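Local coordinates for protein MHC I-like leukocyte 2 long form (Mus musculus, PDB 6A97) that binds heparan sulfate proteoglycans on the surface of fibroblasts and belongs to the MHC class I family, at residues T232-Q237 with S277-H282. Numbering follows the deposited sequence.
Sequences TLVWLQ and SCNLRH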
ATOM      1  N   THR A 232      -0.731  -2.165  -2.071  1.00 36.58           N
ATOM      2  CA  THR A 232      -0.947  -1.447  -0.826  1.00 37.58           C
ATOM      3  C   THR A 232      -2.415  -1.501  -0.450  1.00 39.01           C
ATOM      4  O   THR A 232      -3.295  -1.362  -1.304  1.00 40.13           O
ATOM      5  CB  THR A 232      -0.498   0.033  -0.912  1.00 46.54           C
ATOM      6  OG1 THR A 232      -1.284   0.719  -1.892  1.00 59.07           O
ATOM      7  CG2 THR A 232       0.972   0.137  -1.279  1.00 49.67           C
ATOM      8  N   LEU A 233      -2.670  -1.726   0.834  1.00 40.37           N
ATOM      9  CA  LEU A 233      -4.016  -1.673   1.383  1.00 39.71           C
ATOM     10  C   LEU A 233      -4.060  -0.590   2.444  1.00 40.71           C
ATOM     11  O   LEU A 233      -3.142  -0.471   3.257  1.00 42.09           O
ATOM     12  CB  LEU A 233      -4.429  -3.016   1.984  1.00 40.41           C
ATOM     13  CG  LEU A 233      -4.814  -4.148   1.035  1.00 40.62           C
ATOM     14  CD1 LEU A 233      -5.005  -5.432   1.818  1.00 45.59           C
ATOM     15  CD2 LEU A 233      -6.090  -3.796   0.271  1.00 42.10           C
ATOM     16  N   VAL A 234      -5.119   0.206   2.432  1.00 40.63           N
ATOM     17  CA  VAL A 234      -5.284   1.240   3.442  1.00 40.97           C
ATOM     18  C   VAL A 234      -6.726   1.253   3.935  1.00 43.40           C
ATOM     19  O   VAL A 234      -7.663   1.175   3.141  1.00 47.66           O
ATOM     20  CB  VAL A 234      -4.889   2.641   2.903  1.00 46.59           C
ATOM     21  CG1 VAL A 234      -5.603   2.948   1.602  1.00 45.35           C
ATOM     22  CG2 VAL A 234      -5.179   3.720   3.940  1.00 59.20           C
ATOM     23  N   TRP A 235      -6.897   1.300   5.251  1.00 41.45           N
ATOM     24  CA  TRP A 235      -8.206   1.533   5.836  1.00 41.81           C
ATOM     25  C   TRP A 235      -8.412   3.033   5.969  1.00 43.53           C
ATOM     26  O   TRP A 235      -7.541   3.744   6.475  1.00 42.30           O
ATOM     27  CB  TRP A 235      -8.337   0.845   7.194  1.00 41.40           C
ATOM     28  CG  TRP A 235      -8.825  -0.566   7.106  1.00 43.76           C
ATOM     29  CD1 TRP A 235      -8.098  -1.704   7.316  1.00 41.47           C
ATOM     30  CD2 TRP A 235     -10.151  -0.993   6.768  1.00 44.27           C
ATOM     31  NE1 TRP A 235      -8.891  -2.809   7.141  1.00 45.47           N
ATOM     32  CE2 TRP A 235     -10.157  -2.401   6.803  1.00 47.95           C
ATOM     33  CE3 TRP A 235     -11.333  -0.322   6.438  1.00 42.25           C
ATOM     34  CZ2 TRP A 235     -11.295  -3.149   6.521  1.00 43.85           C
ATOM     35  CZ3 TRP A 235     -12.465  -1.068   6.160  1.00 42.40           C
ATOM     36  CH2 TRP A 235     -12.439  -2.465   6.205  1.00 41.83           C
ATOM     37  N   LEU A 236      -9.565   3.508   5.507  1.00 43.15           N
ATOM     38  CA  LEU A 236      -9.865   4.932   5.506  1.00 43.60           C
ATOM     39  C   LEU A 236     -11.060   5.237   6.398  1.00 45.33           C
ATOM     40  O   LEU A 236     -12.082   4.560   6.327  1.00 44.43           O
ATOM     41  CB  LEU A 236     -10.145   5.423   4.080  1.00 44.37           C
ATOM     42  CG  LEU A 236      -9.006   5.296   3.061  1.00 44.33           C
ATOM     43  CD1 LEU A 236      -9.534   5.480   1.646  1.00 48.30           C
ATOM     44  CD2 LEU A 236      -7.917   6.300   3.349  1.00 44.00           C
ATOM     45  N   GLN A 237     -10.923   6.251   7.243  1.00 46.41           N
ATOM     46  CA  GLN A 237     -12.051   6.745   8.019  1.00 47.74           C
ATOM     47  C   GLN A 237     -12.299   8.194   7.648  1.00 49.39           C
ATOM     48  O   GLN A 237     -11.452   9.055   7.894  1.00 47.75           O
ATOM     49  CB  GLN A 237     -11.800   6.612   9.521  1.00 43.22           C
ATOM     50  CG  GLN A 237     -12.867   7.303  10.358  1.00 48.01           C
ATOM     51  CD  GLN A 237     -12.783   6.957  11.831  1.00 51.83           C
ATOM     52  OE1 GLN A 237     -11.700   6.735  12.370  1.00 51.62           O
ATOM     53  NE2 GLN A 237     -13.935   6.911  12.493  1.00 55.91           N
ATOM     54  N   SER A 277     -13.709   2.430   4.968  1.00 43.95           N
ATOM     55  CA  SER A 277     -13.563   1.864   3.632  1.00 44.03           C
ATOM     56  C   SER A 277     -12.143   1.357   3.435  1.00 43.45           C
ATOM     57  O   SER A 277     -11.193   1.945   3.950  1.00 43.82           O
ATOM     58  CB  SER A 277     -13.904   2.902   2.561  1.00 44.54           C
ATOM     59  OG  SER A 277     -15.193   3.446   2.777  1.00 51.74           O
ATOM     60  N   CYS A 278     -12.006   0.262   2.694  1.00 42.96           N
ATOM     61  CA  CYS A 278     -10.695  -0.285   2.358  1.00 42.95           C
ATOM     62  C   CYS A 278     -10.332   0.031   0.914  1.00 42.57           C
ATOM     63  O   CYS A 278     -11.129  -0.190   0.009  1.00 44.47           O
ATOM     64  CB  CYS A 278     -10.667  -1.800   2.575  1.00 43.14           C
ATOM     65  SG  CYS A 278      -9.046  -2.536   2.274  1.00 70.49           S
ATOM     66  N   ASN A 279      -9.123   0.534   0.697  1.00 42.38           N
ATOM     67  CA  ASN A 279      -8.696   0.907  -0.647  1.00 42.13           C
ATOM     68  C   ASN A 279      -7.452   0.138  -1.075  1.00 41.96           C
ATOM     69  O   ASN A 279      -6.395   0.231  -0.442  1.00 41.32           O
ATOM     70  CB  ASN A 279      -8.445   2.415  -0.721  1.00 42.85           C
ATOM     71  CG  ASN A 279      -8.106   2.890  -2.124  1.00 43.09           C
ATOM     72  OD1 ASN A 279      -7.473   3.937  -2.299  1.00 43.34           O
ATOM     73  ND2 ASN A 279      -8.526   2.128  -3.134  1.00 41.89           N
ATOM     74  N   LEU A 280      -7.588  -0.628  -2.152  1.00 40.43           N
ATOM     75  CA  LEU A 280      -6.469  -1.378  -2.706  1.00 39.56           C
ATOM     76  C   LEU A 280      -5.828  -0.650  -3.878  1.00 38.74           C
ATOM     77  O   LEU A 280      -6.523  -0.183  -4.782  1.00 44.40           O
ATOM     78  CB  LEU A 280      -6.920  -2.770  -3.165  1.00 38.70           C
ATOM     79  CG  LEU A 280      -5.907  -3.505  -4.056  1.00 37.45           C
ATOM     80  CD1 LEU A 280      -4.727  -4.025  -3.241  1.00 37.28           C
ATOM     81  CD2 LEU A 280      -6.574  -4.637  -4.851  1.00 36.67           C
ATOM     82  N   ARG A 281      -4.504  -0.546  -3.851  1.00 38.07           N
ATOM     83  CA  ARG A 281      -3.744  -0.135  -5.024  1.00 39.78           C
ATOM     84  C   ARG A 281      -2.890  -1.307  -5.502  1.00 43.70           C
ATOM     85  O   ARG A 281      -2.108  -1.869  -4.734  1.00 41.12           O
ATOM     86  CB  ARG A 281      -2.863   1.078  -4.718  1.00 46.13           C
ATOM     87  CG  ARG A 281      -1.730   1.291  -5.710  1.00 60.74           C
ATOM     88  CD  ARG A 281      -2.231   1.899  -7.010  1.00 73.25           C
ATOM     89  NE  ARG A 281      -1.186   1.970  -8.032  1.00 72.94           N
ATOM     90  CZ  ARG A 281      -0.263   2.926  -8.103  1.00 72.36           C
ATOM     91  NH1 ARG A 281      -0.240   3.903  -7.206  1.00 74.07           N
ATOM     92  NH2 ARG A 281       0.642   2.906  -9.074  1.00 73.49           N
ATOM     93  N   HIS A 282      -3.055  -1.690  -6.762  1.00 49.41           N
ATOM     94  CA  HIS A 282      -2.238  -2.751  -7.344  1.00 49.62           C
ATOM     95  C   HIS A 282      -2.060  -2.513  -8.828  1.00 46.44           C
ATOM     96  O   HIS A 282      -3.025  -2.561  -9.589  1.00 45.11           O
ATOM     97  CB  HIS A 282      -2.863  -4.127  -7.111  1.00 44.55           C
ATOM     98  CG  HIS A 282      -2.145  -5.236  -7.822  1.00 48.31           C
ATOM     99  ND1 HIS A 282      -0.838  -5.573  -7.544  1.00 46.89           N
ATOM    100  CD2 HIS A 282      -2.546  -6.072  -8.810  1.00 49.04           C
ATOM    101  CE1 HIS A 282      -0.467  -6.575  -8.325  1.00 52.80           C
ATOM    102  NE2 HIS A 282      -1.486  -6.894  -9.102  1.00 51.68           N
TER
HETATM  103  O   HOH W   1      -3.818   1.496  -0.972  1.00 42.24           O
HETATM  104  O   HOH W   2     -14.277   5.676   4.775  1.00 50.08           O
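With chi1 of -88° setting CG of Trp235 beside its own backbone N, opposite the carbonyl carbon, and SG of Cys278 anti to the backbone N (chi1 -177°), the indole and the half-cystine meet on the same face of the sheet. Cys278 CB sits over the six-membered ring of Trp235, 4.0 Å from its centroid and almost on the ring normal, a CH-pi contact; SG hangs more distantly above the five-membered ring. Cys278 SG also meets Leu233 CD2 at 3.8 Å, and the same methyl packs on Leu280 CB at 3.7 Å, continuing the apolar row. Outside the pair, Cys278 is disulfide-bonded to Cys221, and Trp235 NE1 is hydrogen-bonded to Val264 O, both across the sandwich.

Six backbone hydrogen bonds join the antiparallel strands at the pairs Thr232-Arg281, Val234-Asn279 and Leu236-Ser277. The shortest runs from Leu236 N to Ser277 O at 2.7 Å, whereas the bond from Val234 N to Asn279 O is 3.1 Å, its donor tilted 25° from the carbonyl plane. On the other face, Val234 CG1 lies alongside Asn279 CB at 3.7 Å, and Leu236 lies obliquely across Asn279, CD1 4.0 Å from Asn279 CB. One water links Thr232 OG1 to Asn279 O; a second links Leu236 O to Ser277 OG, which is also hydrogen-bonded to Thr290 OG1. Asn279 ND2 is held by Ile287 O on neighbouring strand 285-290, while Asn279 OD1 and Arg281 NH2 hydrogen-bond to the backbone of another protein's chain, placing this face at a subunit interface. The opposite, inward face carries the tryptophan packed against the intersheet disulfide, the core signature of the immunoglobulin fold, here in the C1-set alpha-3 domain of an MHC class I-like chain.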